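Local atomic coordinates of competence damage-inducible protein A (Enterobacter cloacae subsp. cloacae, PDB entry 5VU3), a protein that is of unknown function but belongs to the CinA family, some relatives of which deamidate nicotinamide mononucleotide. Residues 68-80 with 90-102. Numbering follows the deposited sequence.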
ATOM      1  N   ALA A  68       9.571 -12.592   1.293  1.00 26.30           N
ATOM      2  CA  ALA A  68       8.179 -12.323   0.946  1.00 28.24           C
ATOM      3  C   ALA A  68       7.995 -12.230  -0.562  1.00 25.11           C
ATOM      4  O   ALA A  68       6.957 -12.646  -1.088  1.00 26.97           O
ATOM      5  CB  ALA A  68       7.700 -11.042   1.623  1.00 32.04           C
ATOM      6  N   LYS A  69       8.974 -11.665  -1.276  1.00 25.72           N
ATOM      7  CA  LYS A  69       8.912 -11.683  -2.735  1.00 23.21           C
ATOM      8  C   LYS A  69       8.868 -13.115  -3.256  1.00 24.07           C
ATOM      9  O   LYS A  69       8.108 -13.427  -4.179  1.00 25.38           O
ATOM     10  CB  LYS A  69      10.107 -10.934  -3.334  1.00 21.24           C
ATOM     11  CG  LYS A  69      10.083  -9.420  -3.149  1.00 21.73           C
ATOM     12  CD  LYS A  69      11.303  -8.762  -3.782  1.00 22.82           C
ATOM     13  CE  LYS A  69      11.403  -7.275  -3.418  1.00 24.46           C
ATOM     14  NZ  LYS A  69      11.679  -7.026  -1.973  1.00 23.19           N
ATOM     15  N   GLU A  70       9.662 -14.009  -2.662  1.00 25.88           N
ATOM     16  CA  GLU A  70       9.666 -15.396  -3.119  1.00 25.06           C
ATOM     17  C   GLU A  70       8.367 -16.105  -2.761  1.00 28.73           C
ATOM     18  O   GLU A  70       7.801 -16.836  -3.582  1.00 29.37           O
ATOM     19  CB  GLU A  70      10.854 -16.145  -2.522  1.00 29.51           C
ATOM     20  CG  GLU A  70      12.186 -15.505  -2.824  1.00 33.86           C
ATOM     21  CD  GLU A  70      13.318 -16.124  -2.036  1.00 39.48           C
ATOM     22  OE1 GLU A  70      13.058 -16.637  -0.929  1.00 44.38           O
ATOM     23  OE2 GLU A  70      14.464 -16.103  -2.524  1.00 39.23           O
ATOM     24  N   ARG A  71       7.874 -15.897  -1.544  1.00 29.54           N
ATOM     25  CA  ARG A  71       6.729 -16.667  -1.076  1.00 31.02           C
ATOM     26  C   ARG A  71       5.413 -16.132  -1.638  1.00 28.95           C
ATOM     27  O   ARG A  71       4.557 -16.916  -2.071  1.00 27.43           O
ATOM     28  CB  ARG A  71       6.711 -16.660   0.449  1.00 30.89           C
ATOM     29  CG  ARG A  71       5.961 -17.805   1.084  1.00 40.28           C
ATOM     30  CD  ARG A  71       5.938 -17.624   2.592  1.00 49.38           C
ATOM     31  NE  ARG A  71       5.517 -16.273   2.953  1.00 51.79           N
ATOM     32  CZ  ARG A  71       6.339 -15.334   3.413  1.00 51.20           C
ATOM     33  NH1 ARG A  71       7.629 -15.609   3.573  1.00 42.83           N
ATOM     34  NH2 ARG A  71       5.874 -14.124   3.704  1.00 51.84           N
ATOM     35  N   ILE A  72       5.237 -14.812  -1.648  1.00 24.05           N
ATOM     36  CA  ILE A  72       3.976 -14.227  -2.100  1.00 24.04           C
ATOM     37  C   ILE A  72       3.951 -14.093  -3.616  1.00 24.35           C
ATOM     38  O   ILE A  72       2.952 -14.421  -4.266  1.00 27.85           O
ATOM     39  CB  ILE A  72       3.736 -12.865  -1.426  1.00 22.98           C
ATOM     40  CG1 ILE A  72       3.738 -13.001   0.097  1.00 28.21           C
ATOM     41  CG2 ILE A  72       2.424 -12.256  -1.920  1.00 25.18           C
ATOM     42  CD1 ILE A  72       3.579 -11.683   0.814  1.00 28.79           C
ATOM     43  N   LEU A  73       5.037 -13.597  -4.198  1.00 21.02           N
ATOM     44  CA  LEU A  73       5.085 -13.276  -5.614  1.00 23.88           C
ATOM     45  C   LEU A  73       5.852 -14.301  -6.436  1.00 29.38           C
ATOM     46  O   LEU A  73       6.031 -14.095  -7.639  1.00 36.40           O
ATOM     47  CB  LEU A  73       5.699 -11.889  -5.814  1.00 23.82           C
ATOM     48  CG  LEU A  73       4.860 -10.694  -5.348  1.00 29.41           C
ATOM     49  CD1 LEU A  73       5.631  -9.387  -5.489  1.00 29.74           C
ATOM     50  CD2 LEU A  73       3.540 -10.623  -6.112  1.00 31.19           C
ATOM     51  N   GLY A  74       6.312 -15.388  -5.828  1.00 30.53           N
ATOM     52  CA  GLY A  74       6.961 -16.439  -6.596  1.00 29.99           C
ATOM     53  C   GLY A  74       8.214 -15.998  -7.313  1.00 31.26           C
ATOM     54  O   GLY A  74       8.575 -16.588  -8.340  1.00 33.89           O
ATOM     55  N   VAL A  75       8.887 -14.965  -6.811  1.00 22.91           N
ATOM     56  CA  VAL A  75      10.176 -14.577  -7.366  1.00 25.47           C
ATOM     57  C   VAL A  75      11.173 -15.703  -7.132  1.00 28.86           C
ATOM     58  O   VAL A  75      11.269 -16.251  -6.026  1.00 26.33           O
ATOM     59  CB  VAL A  75      10.652 -13.256  -6.744  1.00 23.86           C
ATOM     60  CG1 VAL A  75      12.107 -12.970  -7.126  1.00 24.39           C
ATOM     61  CG2 VAL A  75       9.729 -12.102  -7.168  1.00 23.40           C
ATOM     62  N   SER A  76      11.907 -16.064  -8.181  1.00 27.08           N
ATOM     63  CA  SER A  76      12.838 -17.179  -8.105  1.00 32.10           C
ATOM     64  C   SER A  76      14.016 -16.844  -7.196  1.00 29.24           C
ATOM     65  O   SER A  76      14.613 -15.771  -7.330  1.00 28.17           O
ATOM     66  CB  SER A  76      13.340 -17.536  -9.500  1.00 37.28           C
ATOM     67  OG  SER A  76      14.498 -18.341  -9.415  1.00 42.23           O
ATOM     68  N   PRO A  77      14.389 -17.733  -6.272  1.00 31.81           N
ATOM     69  CA  PRO A  77      15.590 -17.476  -5.460  1.00 31.07           C
ATOM     70  C   PRO A  77      16.856 -17.331  -6.288  1.00 32.58           C
ATOM     71  O   PRO A  77      17.753 -16.568  -5.907  1.00 33.68           O
ATOM     72  CB  PRO A  77      15.656 -18.703  -4.533  1.00 36.38           C
ATOM     73  CG  PRO A  77      14.269 -19.276  -4.539  1.00 38.17           C
ATOM     74  CD  PRO A  77      13.724 -18.996  -5.908  1.00 37.29           C
ATOM     75  N   GLU A  78      16.962 -18.044  -7.415  1.00 36.46           N
ATOM     76  CA  GLU A  78      18.137 -17.891  -8.263  1.00 37.16           C
ATOM     77  C   GLU A  78      18.136 -16.549  -8.986  1.00 36.49           C
ATOM     78  O   GLU A  78      19.206 -16.003  -9.274  1.00 37.26           O
ATOM     79  CB  GLU A  78      18.226 -19.040  -9.263  1.00 45.34           C
ATOM     80  CG  GLU A  78      19.534 -19.071 -10.048  1.00 55.97           C
ATOM     81  CD  GLU A  78      20.770 -19.170  -9.155  1.00 61.60           C
ATOM     82  OE1 GLU A  78      20.697 -19.813  -8.084  1.00 61.02           O
ATOM     83  OE2 GLU A  78      21.820 -18.604  -9.530  1.00 62.12           O
ATOM     84  N   THR A  79      16.958 -16.002  -9.294  1.00 32.58           N
ATOM     85  CA  THR A  79      16.905 -14.631  -9.791  1.00 30.32           C
ATOM     86  C   THR A  79      17.482 -13.667  -8.764  1.00 29.75           C
ATOM     87  O   THR A  79      18.317 -12.815  -9.094  1.00 30.80           O
ATOM     88  CB  THR A  79      15.470 -14.241 -10.154  1.00 24.58           C
ATOM     89  OG1 THR A  79      15.049 -14.984 -11.303  1.00 29.81           O
ATOM     90  CG2 THR A  79      15.372 -12.750 -10.463  1.00 22.79           C
ATOM     91  N   LEU A  80      17.059 -13.802  -7.505  1.00 28.32           N
ATOM     92  CA  LEU A  80      17.593 -12.944  -6.456  1.00 28.60           C
ATOM     93  C   LEU A  80      19.073 -13.199  -6.228  1.00 28.61           C
ATOM     94  O   LEU A  80      19.816 -12.267  -5.908  1.00 29.28           O
ATOM     95  CB  LEU A  80      16.808 -13.155  -5.164  1.00 30.09           C
ATOM     96  CG  LEU A  80      15.339 -12.732  -5.234  1.00 33.79           C
ATOM     97  CD1 LEU A  80      14.585 -13.227  -4.019  1.00 36.90           C
ATOM     98  CD2 LEU A  80      15.214 -11.231  -5.355  1.00 30.51           C
ATOM     99  N   THR A  90      14.095  -9.016 -11.400  1.00 20.52           N
ATOM    100  CA  THR A  90      13.200  -9.233 -10.268  1.00 22.45           C
ATOM    101  C   THR A  90      11.876  -8.500 -10.454  1.00 22.68           C
ATOM    102  O   THR A  90      10.815  -9.063 -10.172  1.00 24.55           O
ATOM    103  CB  THR A  90      13.882  -8.814  -8.961  1.00 20.74           C
ATOM    104  OG1 THR A  90      14.936  -9.737  -8.665  1.00 23.32           O
ATOM    105  CG2 THR A  90      12.896  -8.825  -7.806  1.00 18.21           C
ATOM    106  N   VAL A  91      11.906  -7.254 -10.945  1.00 18.80           N
ATOM    107  CA  VAL A  91      10.640  -6.540 -11.091  1.00 18.95           C
ATOM    108  C   VAL A  91       9.805  -7.137 -12.213  1.00 20.53           C
ATOM    109  O   VAL A  91       8.571  -7.077 -12.169  1.00 20.65           O
ATOM    110  CB  VAL A  91      10.861  -5.031 -11.299  1.00 23.80           C
ATOM    111  CG1 VAL A  91      11.315  -4.382  -9.994  1.00 20.34           C
ATOM    112  CG2 VAL A  91      11.841  -4.770 -12.431  1.00 25.84           C
ATOM    113  N   THR A  92      10.446  -7.726 -13.229  1.00 23.98           N
ATOM    114  CA  THR A  92       9.689  -8.453 -14.242  1.00 21.19           C
ATOM    115  C   THR A  92       8.864  -9.564 -13.602  1.00 22.41           C
ATOM    116  O   THR A  92       7.671  -9.719 -13.893  1.00 23.43           O
ATOM    117  CB  THR A  92      10.633  -9.029 -15.300  1.00 20.37           C
ATOM    118  OG1 THR A  92      11.216  -7.955 -16.049  1.00 23.43           O
ATOM    119  CG2 THR A  92       9.867  -9.943 -16.253  1.00 22.37           C
ATOM    120  N   GLU A  93       9.487 -10.347 -12.719  1.00 21.67           N
ATOM    121  CA  GLU A  93       8.767 -11.446 -12.085  1.00 21.18           C
ATOM    122  C   GLU A  93       7.727 -10.919 -11.107  1.00 20.23           C
ATOM    123  O   GLU A  93       6.632 -11.482 -10.992  1.00 20.27           O
ATOM    124  CB  GLU A  93       9.753 -12.389 -11.381  1.00 25.34           C
ATOM    125  CG  GLU A  93      10.757 -13.067 -12.320  1.00 28.02           C
ATOM    126  CD  GLU A  93      11.803 -13.913 -11.594  1.00 30.16           C
ATOM    127  OE1 GLU A  93      11.749 -14.031 -10.352  1.00 30.84           O
ATOM    128  OE2 GLU A  93      12.693 -14.463 -12.277  1.00 32.71           O
ATOM    129  N   MET A  94       8.056  -9.839 -10.388  1.00 16.73           N
ATOM    130  CA  MET A  94       7.093  -9.234  -9.473  1.00 18.96           C
ATOM    131  C   MET A  94       5.863  -8.746 -10.220  1.00 22.09           C
ATOM    132  O   MET A  94       4.727  -8.961  -9.774  1.00 21.96           O
ATOM    133  CB  MET A  94       7.736  -8.063  -8.728  1.00 17.57           C
ATOM    134  CG  MET A  94       8.764  -8.442  -7.674  1.00 21.39           C
ATOM    135  SD  MET A  94       9.526  -6.942  -6.994  1.00 22.03           S
ATOM    136  CE  MET A  94       8.148  -6.154  -6.143  1.00 22.70           C
ATOM    137  N   ALA A  95       6.069  -8.077 -11.360  1.00 20.39           N
ATOM    138  CA  ALA A  95       4.946  -7.509 -12.099  1.00 20.08           C
ATOM    139  C   ALA A  95       4.060  -8.601 -12.687  1.00 19.21           C
ATOM    140  O   ALA A  95       2.832  -8.477 -12.686  1.00 21.61           O
ATOM    141  CB  ALA A  95       5.457  -6.579 -13.197  1.00 22.63           C
ATOM    142  N   ALA A  96       4.666  -9.672 -13.202  1.00 20.76           N
ATOM    143  CA  ALA A  96       3.882 -10.762 -13.769  1.00 23.76           C
ATOM    144  C   ALA A  96       3.032 -11.435 -12.699  1.00 21.29           C
ATOM    145  O   ALA A  96       1.859 -11.753 -12.928  1.00 24.67           O
ATOM    146  CB  ALA A  96       4.808 -11.783 -14.440  1.00 23.59           C
ATOM    147  N   SER A  97       3.609 -11.661 -11.523  1.00 19.86           N
ATOM    148  CA  SER A  97       2.893 -12.368 -10.468  1.00 22.52           C
ATOM    149  C   SER A  97       1.749 -11.525  -9.905  1.00 23.98           C
ATOM    150  O   SER A  97       0.630 -12.023  -9.738  1.00 23.01           O
ATOM    151  CB  SER A  97       3.868 -12.764  -9.364  1.00 25.34           C
ATOM    152  OG  SER A  97       3.173 -13.210  -8.213  1.00 32.70           O
ATOM    153  N   ILE A  98       2.002 -10.248  -9.599  1.00 21.76           N
ATOM    154  CA  ILE A  98       0.933  -9.444  -8.996  1.00 18.31           C
ATOM    155  C   ILE A  98      -0.203  -9.237  -9.991  1.00 20.27           C
ATOM    156  O   ILE A  98      -1.376  -9.183  -9.601  1.00 19.89           O
ATOM    157  CB  ILE A  98       1.472  -8.105  -8.454  1.00 19.24           C
ATOM    158  CG1 ILE A  98       0.414  -7.402  -7.590  1.00 18.56           C
ATOM    159  CG2 ILE A  98       1.924  -7.178  -9.587  1.00 17.77           C
ATOM    160  CD1 ILE A  98      -0.021  -8.193  -6.365  1.00 23.48           C
ATOM    161  N   ARG A  99       0.115  -9.153 -11.282  1.00 25.16           N
ATOM    162  CA  ARG A  99      -0.923  -9.059 -12.301  1.00 24.80           C
ATOM    163  C   ARG A  99      -1.842 -10.277 -12.262  1.00 24.30           C
ATOM    164  O   ARG A  99      -3.065 -10.151 -12.397  1.00 21.52           O
ATOM    165  CB  ARG A  99      -0.268  -8.895 -13.675  1.00 22.86           C
ATOM    166  CG  ARG A  99      -1.234  -8.777 -14.825  1.00 27.52           C
ATOM    167  CD  ARG A  99      -0.512  -8.674 -16.161  1.00 26.42           C
ATOM    168  NE  ARG A  99      -1.453  -8.804 -17.269  1.00 29.18           N
ATOM    169  CZ  ARG A  99      -1.680  -9.923 -17.950  1.00 33.39           C
ATOM    170  NH1 ARG A  99      -1.022 -11.038 -17.662  1.00 31.09           N
ATOM    171  NH2 ARG A  99      -2.573  -9.926 -18.933  1.00 35.88           N
ATOM    172  N   ASP A 100      -1.274 -11.462 -12.046  1.00 26.03           N
ATOM    173  CA  ASP A 100      -2.091 -12.669 -11.968  1.00 27.86           C
ATOM    174  C   ASP A 100      -2.861 -12.743 -10.653  1.00 22.91           C
ATOM    175  O   ASP A 100      -4.050 -13.085 -10.635  1.00 23.60           O
ATOM    176  CB  ASP A 100      -1.209 -13.901 -12.136  1.00 36.41           C
ATOM    177  CG  ASP A 100      -0.626 -14.009 -13.523  1.00 43.24           C
ATOM    178  OD1 ASP A 100      -1.319 -13.611 -14.489  1.00 46.52           O
ATOM    179  OD2 ASP A 100       0.521 -14.493 -13.642  1.00 41.23           O
ATOM    180  N   ILE A 101      -2.188 -12.451  -9.536  1.00 22.48           N
ATOM    181  CA  ILE A 101      -2.840 -12.524  -8.230  1.00 21.67           C
ATOM    182  C   ILE A 101      -4.043 -11.592  -8.179  1.00 20.61           C
ATOM    183  O   ILE A 101      -5.099 -11.937  -7.626  1.00 23.12           O
ATOM    184  CB  ILE A 101      -1.824 -12.206  -7.116  1.00 24.68           C
ATOM    185  CG1 ILE A 101      -0.858 -13.381  -6.913  1.00 26.83           C
ATOM    186  CG2 ILE A 101      -2.528 -11.866  -5.803  1.00 26.99           C
ATOM    187  CD1 ILE A 101       0.449 -12.968  -6.237  1.00 25.85           C
ATOM    188  N   ALA A 102      -3.912 -10.407  -8.772  1.00 19.40           N
ATOM    189  CA  ALA A 102      -4.977  -9.415  -8.783  1.00 22.92           C
ATOM    190  C   ALA A 102      -5.970  -9.613  -9.919  1.00 23.88           C
ATOM    191  O   ALA A 102      -7.001  -8.928  -9.940  1.00 24.27           O
ATOM    192  CB  ALA A 102      -4.380  -8.009  -8.882  1.00 18.51           C
TER
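The carboxylate of Glu-93 is held by two donors displaced to opposite sides of its plane. Ser-76 N bonds to OE1 of Glu-93 at 3.0 Å, from the syn side but 27° out of plane. Thr-79 OG1 donates to OE2 of Glu-93 at 2.6 Å, also syn. Thr-79 keeps OG1 beside its backbone N and CG2 anti to it (chi1 -69°), so the methyl lies over the face toward which OG1 is displaced. At the edge, Val-75 CG1 meets Glu-93 OE1 at 3.4 Å, slightly to that same side. With one bond to each oxygen, the carboxylate's rotation is fixed. Ser-76 N-caps helix 77-83, its OG accepting weakly from Glu-78 N and Thr-79 N. Because Glu-93 is bonded by the N-cap residue and the first turn, it lies at that helix's start, which probably favours its negative charge.

Both segments belong to the β-α-β crossover from strand 57-63 to parallel strand 106-112, with strand 32-37 between them. Helix 88-101 lies on this sheet; the axes of 68-73 and 90-101 run at 33°, 10.3 Å apart at closest approach. Leu-73 is a knob among Met-94, Ser-97, Ile-98 and Ile-101: its CD1 meets Met-94 CG at 3.9 Å. Ile-101 packs against Ile-72 of the second subunit.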